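Local coordinates for protein serine protease pet (Escherichia coli, PDB 4OM9) that is a secreted autotransporter enterotoxin of enteroaggregative strains, a serine protease of the PA clan that probably cleaves host alpha-fodrin, at residues Asp492-Ile497 / Asn511-Met516; Gln567-Ser572 / Ala619-Tyr624; Phe741-Gln746 / Lys760-Ser765. All blocks are in the same frame, centred on the assembly; numbering follows the deposited sequence.

Interaction 1 of 3, residues Asp492-Ile497 / Asn511-Met516; sequences DNARLI and NAPLVM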
loop_
_atom_site.group_PDB
_atom_site.type_symbol
_atom_site.label_atom_id
_atom_site.label_comp_id
_atom_site.label_asym_id
_atom_site.label_seq_id
_atom_site.Cartn_x
_atom_site.Cartn_y
_atom_site.Cartn_z
ATOM N N ASP A 492 9.390 22.420 8.494
ATOM C CA ASP A 492 8.892 21.208 9.131
ATOM C C ASP A 492 7.449 20.895 8.774
ATOM O O ASP A 492 6.942 19.825 9.112
ATOM C CB ASP A 492 9.021 21.310 10.653
ATOM C CG ASP A 492 10.464 21.285 11.123
ATOM O OD1 ASP A 492 11.352 20.886 10.338
ATOM O OD2 ASP A 492 10.705 21.662 12.284
ATOM N N ASN A 493 6.783 21.828 8.100
ATOM C CA ASN A 493 5.386 21.636 7.750
ATOM C C ASN A 493 5.218 21.221 6.294
ATOM O O ASN A 493 4.125 20.853 5.864
ATOM C CB ASN A 493 4.594 22.903 8.059
ATOM C CG ASN A 493 4.540 23.196 9.552
ATOM O OD1 ASN A 493 4.867 22.339 10.371
ATOM N ND2 ASN A 493 4.127 24.409 9.910
ATOM N N ALA A 494 6.317 21.239 5.550
ATOM C CA ALA A 494 6.284 20.858 4.144
ATOM C C ALA A 494 6.253 19.339 3.965
ATOM O O ALA A 494 7.135 18.753 3.319
ATOM C CB ALA A 494 7.480 21.455 3.412
ATOM N N ARG A 495 5.223 18.704 4.515
ATOM C CA ARG A 495 5.156 17.249 4.537
ATOM C C ARG A 495 4.674 16.686 3.223
ATOM O O ARG A 495 3.561 16.968 2.793
ATOM C CB ARG A 495 4.239 16.760 5.665
ATOM C CG ARG A 495 4.863 16.847 7.047
ATOM C CD ARG A 495 3.911 16.405 8.139
ATOM N NE ARG A 495 3.657 17.484 9.083
ATOM C CZ ARG A 495 4.350 17.684 10.197
ATOM N NH1 ARG A 495 5.358 16.877 10.524
ATOM N NH2 ARG A 495 4.030 18.703 10.985
ATOM N N LEU A 496 5.543 15.903 2.585
ATOM C CA LEU A 496 5.188 15.094 1.430
ATOM C C LEU A 496 4.784 13.708 1.916
ATOM O O LEU A 496 5.596 12.988 2.521
ATOM C CB LEU A 496 6.346 14.996 0.443
ATOM C CG LEU A 496 6.098 14.014 -0.701
ATOM C CD1 LEU A 496 4.839 14.400 -1.467
ATOM C CD2 LEU A 496 7.299 13.895 -1.637
ATOM N N ILE A 497 3.523 13.358 1.659
ATOM C CA ILE A 497 2.940 12.093 2.087
ATOM C C ILE A 497 2.651 11.183 0.893
ATOM O O ILE A 497 1.904 11.549 0.002
ATOM C CB ILE A 497 1.647 12.345 2.876
ATOM C CG1 ILE A 497 1.944 13.259 4.066
ATOM C CG2 ILE A 497 1.026 11.027 3.330
ATOM C CD1 ILE A 497 0.815 14.216 4.413
ATOM N N ASN A 511 15.450 19.158 4.130
ATOM C CA ASN A 511 14.810 20.313 4.746
ATOM C C ASN A 511 13.286 20.237 4.884
ATOM O O ASN A 511 12.685 21.159 5.431
ATOM C CB ASN A 511 15.196 21.599 3.974
ATOM C CG ASN A 511 16.595 22.122 4.358
ATOM O OD1 ASN A 511 17.048 21.926 5.479
ATOM N ND2 ASN A 511 17.272 22.788 3.418
ATOM N N ALA A 512 12.669 19.150 4.421
ATOM C CA ALA A 512 11.199 19.026 4.428
ATOM C C ALA A 512 10.763 17.579 4.658
ATOM O O ALA A 512 11.360 16.667 4.114
ATOM C CB ALA A 512 10.611 19.553 3.103
ATOM N N PRO A 513 9.711 17.357 5.460
ATOM C CA PRO A 513 9.415 15.978 5.884
ATOM C C PRO A 513 8.825 15.060 4.799
ATOM O O PRO A 513 8.110 15.492 3.898
ATOM C CB PRO A 513 8.390 16.167 7.018
ATOM C CG PRO A 513 8.414 17.642 7.346
ATOM C CD PRO A 513 8.793 18.328 6.073
ATOM N N LEU A 514 9.158 13.781 4.914
ATOM C CA LEU A 514 8.573 12.734 4.112
ATOM C C LEU A 514 7.794 11.775 5.016
ATOM O O LEU A 514 8.226 11.444 6.131
ATOM C CB LEU A 514 9.637 11.966 3.335
ATOM C CG LEU A 514 9.028 11.010 2.300
ATOM C CD1 LEU A 514 8.646 11.789 1.048
ATOM C CD2 LEU A 514 9.976 9.887 1.957
ATOM N N VAL A 515 6.645 11.345 4.510
ATOM C CA VAL A 515 5.780 10.383 5.175
ATOM C C VAL A 515 5.392 9.295 4.196
ATOM O O VAL A 515 4.903 9.580 3.096
ATOM C CB VAL A 515 4.511 11.031 5.713
ATOM C CG1 VAL A 515 3.552 9.968 6.205
ATOM C CG2 VAL A 515 4.867 12.002 6.831
ATOM N N MET A 516 5.670 8.059 4.578
ATOM C CA MET A 516 5.207 6.901 3.845
ATOM C C MET A 516 4.152 6.190 4.695
ATOM O O MET A 516 4.371 5.914 5.894
ATOM C CB MET A 516 6.360 5.948 3.514
ATOM C CG MET A 516 7.492 6.539 2.699
ATOM S SD MET A 516 8.875 5.378 2.684
ATOM C CE MET A 516 10.084 6.276 1.722
HETATM O O HOH W 1 11.958 19.723 8.078
#
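Pro-513 lies against three residues of 492-497 at once, its ring set at the mouth of a short parallel pairing. Its CG comes within 3.2 Å of Asp-492 O, its CD lies next to Ala-494 O, and its CB and CG receive the aliphatic root of Arg-495, whose CG is 3.6 Å from Pro-513 CB. The first torsion of that arginine (chi1 -76°) places CG beside the backbone N and the chain runs straight on to CD; it then bends at chi3, so that Asp-492 O sits over the centre of one guanidinium face, 3.4 Å above its plane. Ala-494, centre of an inverse gamma turn, meets Ala-512 methyl to methyl.

Beyond the proline the two chains become regular strands. Leu-496 N donates to Pro-513 O (2.9 Å), and Leu-496 O in turn receives Val-515 N (2.8 Å): Leu-496 uses its N-H and its carbonyl toward the residues on either side of Leu-514, the usual parallel pattern. Leu-496 and Leu-514 both carry CG anti to the backbone N (chi1 172° and -170°) and run alongside each other in the same direction, with CD2 of Leu-496 at 3.7 Å from CD1 of Leu-514. On the other face Ile-497 sets its CG1 against Val-515 CB, while its CG2 nears Val-515 CG1. At the solvent end a water donates to Asp-492 OD1 and, weakly, to Asn-511 O; the same carboxylate oxygen forms a salt bridge with Lys-490.

In-register stacking of like residues, leucine on leucine and one beta-branched residue on another, between parallel strands of successive turns is characteristic of parallel beta-helices, the fold of autotransporter passenger domains, here continued by strand 592-595 beyond 514-516.

Interaction 2 of 3, residues Gln567-Ser572 / Ala619-Tyr624; sequences QVSDLS and AYIDLY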
loop_
_atom_site.group_PDB
_atom_site.type_symbol
_atom_site.label_atom_id
_atom_site.label_comp_id
_atom_site.label_asym_id
_atom_site.label_seq_id
_atom_site.Cartn_x
_atom_site.Cartn_y
_atom_site.Cartn_z
ATOM N N GLN A 567 -18.271 10.664 5.281
ATOM C CA GLN A 567 -16.874 10.967 4.919
ATOM C C GLN A 567 -16.310 9.865 4.043
ATOM O O GLN A 567 -16.665 8.698 4.212
ATOM C CB GLN A 567 -15.981 11.120 6.148
ATOM C CG GLN A 567 -16.597 11.871 7.296
ATOM C CD GLN A 567 -16.857 13.309 6.955
ATOM O OE1 GLN A 567 -15.934 14.125 6.929
ATOM N NE2 GLN A 567 -18.118 13.639 6.689
ATOM N N VAL A 568 -15.420 10.238 3.124
ATOM C CA VAL A 568 -14.919 9.320 2.112
ATOM C C VAL A 568 -14.143 8.175 2.732
ATOM O O VAL A 568 -14.259 7.022 2.302
ATOM C CB VAL A 568 -14.030 10.047 1.087
ATOM C CG1 VAL A 568 -13.188 9.036 0.308
ATOM C CG2 VAL A 568 -14.886 10.875 0.132
ATOM N N SER A 569 -13.357 8.496 3.755
ATOM C CA SER A 569 -12.718 7.476 4.580
ATOM C C SER A 569 -12.615 8.022 5.981
ATOM O O SER A 569 -12.949 9.181 6.213
ATOM C CB SER A 569 -11.336 7.091 4.037
ATOM O OG SER A 569 -10.475 8.223 3.962
ATOM N N ASP A 570 -12.142 7.200 6.911
ATOM C CA ASP A 570 -12.029 7.607 8.311
ATOM C C ASP A 570 -10.728 7.073 8.889
ATOM O O ASP A 570 -10.331 5.955 8.577
ATOM C CB ASP A 570 -13.234 7.089 9.105
ATOM C CG ASP A 570 -13.409 7.788 10.441
ATOM O OD1 ASP A 570 -12.627 7.501 11.381
ATOM O OD2 ASP A 570 -14.348 8.608 10.553
ATOM N N LEU A 571 -10.063 7.864 9.723
ATOM C CA LEU A 571 -8.824 7.432 10.366
ATOM C C LEU A 571 -8.997 6.199 11.277
ATOM O O LEU A 571 -8.041 5.471 11.549
ATOM C CB LEU A 571 -8.236 8.579 11.190
ATOM C CG LEU A 571 -7.552 9.717 10.431
ATOM C CD1 LEU A 571 -7.288 10.846 11.407
ATOM C CD2 LEU A 571 -6.255 9.227 9.811
ATOM N N SER A 572 -10.217 5.975 11.752
ATOM C CA SER A 572 -10.491 4.842 12.601
ATOM C C SER A 572 -11.103 3.648 11.848
ATOM O O SER A 572 -11.475 2.662 12.479
ATOM C CB SER A 572 -11.429 5.270 13.720
ATOM O OG SER A 572 -12.725 5.496 13.192
ATOM N N ALA A 619 -1.376 9.197 10.977
ATOM C CA ALA A 619 -1.681 8.874 9.592
ATOM C C ALA A 619 -2.519 9.989 8.983
ATOM O O ALA A 619 -3.171 10.753 9.698
ATOM C CB ALA A 619 -2.385 7.532 9.493
ATOM N N TYR A 620 -2.467 10.094 7.660
ATOM C CA TYR A 620 -3.145 11.175 6.952
ATOM C C TYR A 620 -4.210 10.649 6.003
ATOM O O TYR A 620 -4.028 9.630 5.344
ATOM C CB TYR A 620 -2.128 12.027 6.183
ATOM C CG TYR A 620 -1.057 12.614 7.093
ATOM C CD1 TYR A 620 -0.019 11.821 7.569
ATOM C CD2 TYR A 620 -1.096 13.952 7.485
ATOM C CE1 TYR A 620 0.946 12.334 8.404
ATOM C CE2 TYR A 620 -0.128 14.474 8.322
ATOM C CZ TYR A 620 0.892 13.658 8.770
ATOM O OH TYR A 620 1.863 14.132 9.600
ATOM N N ILE A 621 -5.334 11.341 5.942
ATOM C CA ILE A 621 -6.338 11.013 4.937
ATOM C C ILE A 621 -6.751 12.273 4.201
ATOM O O ILE A 621 -6.563 13.396 4.703
ATOM C CB ILE A 621 -7.584 10.333 5.542
ATOM C CG1 ILE A 621 -8.326 11.284 6.476
ATOM C CG2 ILE A 621 -7.196 9.065 6.267
ATOM C CD1 ILE A 621 -9.659 10.717 7.012
ATOM N N ASP A 622 -7.324 12.057 3.015
ATOM C CA ASP A 622 -7.716 13.105 2.089
ATOM C C ASP A 622 -9.230 13.049 1.972
ATOM O O ASP A 622 -9.778 12.064 1.491
ATOM C CB ASP A 622 -7.003 12.884 0.738
ATOM C CG ASP A 622 -7.458 13.848 -0.386
ATOM O OD1 ASP A 622 -8.168 14.843 -0.123
ATOM O OD2 ASP A 622 -7.061 13.597 -1.547
ATOM N N LEU A 623 -9.910 14.090 2.429
ATOM C CA LEU A 623 -11.354 14.143 2.325
ATOM C C LEU A 623 -11.888 14.159 0.871
ATOM O O LEU A 623 -13.091 13.984 0.650
ATOM C CB LEU A 623 -11.880 15.352 3.078
ATOM C CG LEU A 623 -11.679 15.254 4.596
ATOM C CD1 LEU A 623 -12.243 16.479 5.307
ATOM C CD2 LEU A 623 -12.306 13.963 5.145
ATOM N N TYR A 624 -11.008 14.354 -0.109
ATOM C CA TYR A 624 -11.433 14.310 -1.500
ATOM C C TYR A 624 -10.638 13.294 -2.278
ATOM O O TYR A 624 -10.589 13.335 -3.520
ATOM C CB TYR A 624 -11.301 15.667 -2.167
ATOM C CG TYR A 624 -12.157 16.740 -1.560
ATOM C CD1 TYR A 624 -13.540 16.722 -1.720
ATOM C CD2 TYR A 624 -11.588 17.789 -0.844
ATOM C CE1 TYR A 624 -14.338 17.714 -1.176
ATOM C CE2 TYR A 624 -12.378 18.781 -0.284
ATOM C CZ TYR A 624 -13.754 18.740 -0.457
ATOM O OH TYR A 624 -14.547 19.727 0.084
HETATM O O HOH W 2 -15.169 13.092 2.818
HETATM O O HOH W 3 -11.287 10.708 3.567
#
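Leu-571 and Ile-621 cross at a slant where the loop 567-572 runs over strand 618-622. Ile-621 is the side chain to follow. Its CB stands 3.9 Å from Ser-569 OG. From there CG2 turns to Leu-571 CD2, at 3.7 Å, and also comes near the serine hydroxyl. The other branch leaves with chi1 at 65°, CG1 between the backbone N and the carbonyl carbon, and ends in CD1, which reaches the loop backbone 3.7 Å from Ser-569 O and close to Leu-571 N. Leu-571 extends the apolar patch, its CD2 lying 4.2 Å from Ala-619 CB; the same methyl has Ala-619 O as a neighbour at 3.4 Å. Farther along, Val-568 CG2 packs on Leu-623 O, and Gln-567 runs beside Leu-623.

Two waters supply the polar links. One accepts from Val-568 N and donates to Leu-623 O; the other donates to Ser-569 OG (2.6 Å) and to Asp-622 O (2.9 Å). Asp-570 and Asp-622 each close an Asx turn, to Ser-572 N and Tyr-624 N.

Strand 640-644 is the antiparallel partner of 618-622; the loop instead meets 618-622 by apolar packing and through two waters, which implies a contact without direct sheet pairing.

Interaction 3 of 3, residues Phe741-Gln746 / Lys760-Ser765; sequences FTAKNQ and KLSFGS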
loop_
_atom_site.group_PDB
_atom_site.type_symbol
_atom_site.label_atom_id
_atom_site.label_comp_id
_atom_site.label_asym_id
_atom_site.label_seq_id
_atom_site.Cartn_x
_atom_site.Cartn_y
_atom_site.Cartn_z
ATOM N N PHE A 741 14.843 -9.129 25.134
ATOM C CA PHE A 741 16.123 -8.814 24.539
ATOM C C PHE A 741 16.853 -10.127 24.281
ATOM O O PHE A 741 17.395 -10.743 25.200
ATOM C CB PHE A 741 16.923 -7.881 25.446
ATOM C CG PHE A 741 18.278 -7.520 24.909
ATOM C CD1 PHE A 741 19.380 -8.319 25.176
ATOM C CD2 PHE A 741 18.457 -6.371 24.156
ATOM C CE1 PHE A 741 20.625 -7.992 24.695
ATOM C CE2 PHE A 741 19.705 -6.033 23.667
ATOM C CZ PHE A 741 20.790 -6.844 23.938
ATOM N N THR A 742 16.849 -10.543 23.022
ATOM C CA THR A 742 17.376 -11.830 22.612
ATOM C C THR A 742 18.609 -11.717 21.713
ATOM O O THR A 742 18.601 -11.012 20.706
ATOM C CB THR A 742 16.288 -12.661 21.880
ATOM O OG1 THR A 742 15.169 -12.855 22.751
ATOM C CG2 THR A 742 16.820 -14.022 21.443
ATOM N N ALA A 743 19.672 -12.417 22.089
ATOM C CA ALA A 743 20.849 -12.538 21.245
ATOM C C ALA A 743 21.126 -14.013 21.012
ATOM O O ALA A 743 21.080 -14.810 21.950
ATOM C CB ALA A 743 22.044 -11.856 21.879
ATOM N N LYS A 744 21.413 -14.376 19.767
ATOM C CA LYS A 744 21.555 -15.777 19.387
ATOM C C LYS A 744 22.161 -15.938 17.997
ATOM O O LYS A 744 22.296 -14.964 17.254
ATOM C CB LYS A 744 20.197 -16.476 19.430
ATOM C CG LYS A 744 19.249 -16.024 18.338
ATOM C CD LYS A 744 17.855 -16.601 18.539
ATOM C CE LYS A 744 16.885 -16.082 17.479
ATOM N NZ LYS A 744 15.542 -16.727 17.554
ATOM N N ASN A 745 22.515 -17.176 17.658
ATOM C CA ASN A 745 22.982 -17.529 16.317
ATOM C C ASN A 745 24.164 -16.710 15.823
ATOM O O ASN A 745 24.021 -15.897 14.921
ATOM C CB ASN A 745 21.834 -17.405 15.314
ATOM C CG ASN A 745 21.025 -18.681 15.196
ATOM O OD1 ASN A 745 20.113 -18.929 15.987
ATOM N ND2 ASN A 745 21.358 -19.503 14.206
ATOM N N GLN A 746 25.331 -16.944 16.414
ATOM C CA GLN A 746 26.572 -16.286 16.007
ATOM C C GLN A 746 26.456 -14.767 16.093
ATOM O O GLN A 746 26.745 -14.039 15.143
ATOM C CB GLN A 746 26.978 -16.742 14.606
ATOM C CG GLN A 746 27.533 -18.162 14.597
ATOM C CD GLN A 746 27.726 -18.717 13.208
ATOM O OE1 GLN A 746 27.389 -18.071 12.219
ATOM N NE2 GLN A 746 28.273 -19.921 13.124
ATOM N N LYS A 760 13.341 -10.217 30.223
ATOM C CA LYS A 760 13.687 -11.617 30.003
ATOM C C LYS A 760 14.855 -11.802 29.047
ATOM O O LYS A 760 15.351 -10.839 28.477
ATOM C CB LYS A 760 12.473 -12.377 29.467
ATOM C CG LYS A 760 11.234 -12.315 30.352
ATOM C CD LYS A 760 9.981 -12.586 29.531
ATOM C CE LYS A 760 9.906 -14.037 29.050
ATOM N NZ LYS A 760 9.620 -14.968 30.181
ATOM N N LEU A 761 15.312 -13.050 28.934
ATOM C CA LEU A 761 16.099 -13.513 27.789
ATOM C C LEU A 761 17.527 -12.920 27.744
ATOM O O LEU A 761 17.771 -11.878 28.364
ATOM C CB LEU A 761 15.290 -13.213 26.516
ATOM C CG LEU A 761 14.132 -14.213 26.360
ATOM C CD1 LEU A 761 13.247 -13.889 25.175
ATOM C CD2 LEU A 761 14.664 -15.646 26.267
ATOM N N SER A 762 18.486 -13.564 27.056
ATOM C CA SER A 762 18.309 -14.739 26.183
ATOM C C SER A 762 19.565 -15.553 25.925
ATOM O O SER A 762 19.525 -16.780 25.944
ATOM C CB SER A 762 17.853 -14.311 24.817
ATOM O OG SER A 762 18.983 -13.807 24.123
ATOM N N PHE A 763 20.647 -14.827 25.625
ATOM C CA PHE A 763 21.880 -15.309 24.964
ATOM C C PHE A 763 21.942 -16.778 24.541
ATOM O O PHE A 763 21.876 -17.680 25.369
ATOM C CB PHE A 763 23.095 -15.037 25.851
ATOM C CG PHE A 763 23.183 -13.630 26.361
ATOM C CD1 PHE A 763 22.987 -12.555 25.522
ATOM C CD2 PHE A 763 23.468 -13.391 27.694
ATOM C CE1 PHE A 763 23.066 -11.257 26.008
ATOM C CE2 PHE A 763 23.554 -12.109 28.186
ATOM C CZ PHE A 763 23.354 -11.038 27.343
ATOM N N GLY A 764 22.106 -17.012 23.246
ATOM C CA GLY A 764 22.341 -18.355 22.756
ATOM C C GLY A 764 21.127 -19.057 22.188
ATOM O O GLY A 764 20.036 -19.023 22.762
ATOM N N SER A 765 21.336 -19.701 21.046
ATOM C CA SER A 765 20.292 -20.456 20.370
ATOM C C SER A 765 19.722 -21.536 21.274
ATOM O O SER A 765 20.404 -22.512 21.585
ATOM C CB SER A 765 20.841 -21.088 19.092
ATOM O OG SER A 765 21.594 -20.152 18.340
#
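The rings of Phe-741 and Phe-763 approach through their CE1 atoms, 4.3 Å apart. Phe-763 CE1 comes in at the edge of the Phe-741 ring, near its plane, whereas Phe-741 CE1 stands oblique to the Phe-763 ring. A second edge contact is made by the methyl of Ala-743, which lies in the plane of the Phe-763 ring with its CB 3.8 Å from CD1. The ring of Phe-763 also stacks with that of Tyr-790.

The segments run side by side in the same direction, 5° apart. Ser-762, modelled with a cis peptide before it, has its hydroxyl between the backbone N and the carbonyl carbon (chi1 77°), which turns OG across to Ala-743 N. That N-H donates to the hydroxyl at 2.6 Å, a place that a backbone carbonyl would hold in ordinary parallel pairing. The strained backbone here leaves the detail, including the bond's shortness, less certain. Ala-743 O then receives Gly-764 N at 2.8 Å. Glycine suits this point because its backbone angles would jam a CB against the preceding carbonyl oxygen.

On the other side, Thr-742 and Leu-761 cross, OG1 lying 3.3 Å from the leucine CD1, and Thr-742 CG2 rests on Ser-762 CB. At the far end Asn-745 OD1 is 3.0 Å from Ser-765 OG, whose hydrogen-bond partner is Asp-787.

Within the fold, strand 740-744 continues the parallel ladder of strand 708-712 through backbone bonds of Thr-742 and Lys-744, and 760-765, an irregular segment after strand 747-755, lies along its other edge. Phe-741 and Ala-743 also pack on Ile-753 and Val-749, respectively, of strand 747-755.

How the interactions relate
The three contacts follow one another along the chain, and they illustrate how a beta-helix combines regular rungs with irregular additions. Interactions 1 and 2 are neighbours, their centres 18 Å apart, and Tyr-620 joins them: its OH lies 3.4 Å from Arg-495 CD, and its CD2 is 3.6 Å from Ile-497 CD1. Strand 618-622 thus presents the tyrosine to the face of interaction 1 that carries Ile-497 and Val-515, while Ala-619 and Ile-621 meet the loop of interaction 2. Interaction 3 stands apart, about 26 Å from interaction 1 and 28 Å from interaction 2 between nearest atoms. Even so, it shares the long beta-helix with interaction 1, their centres 38 Å apart.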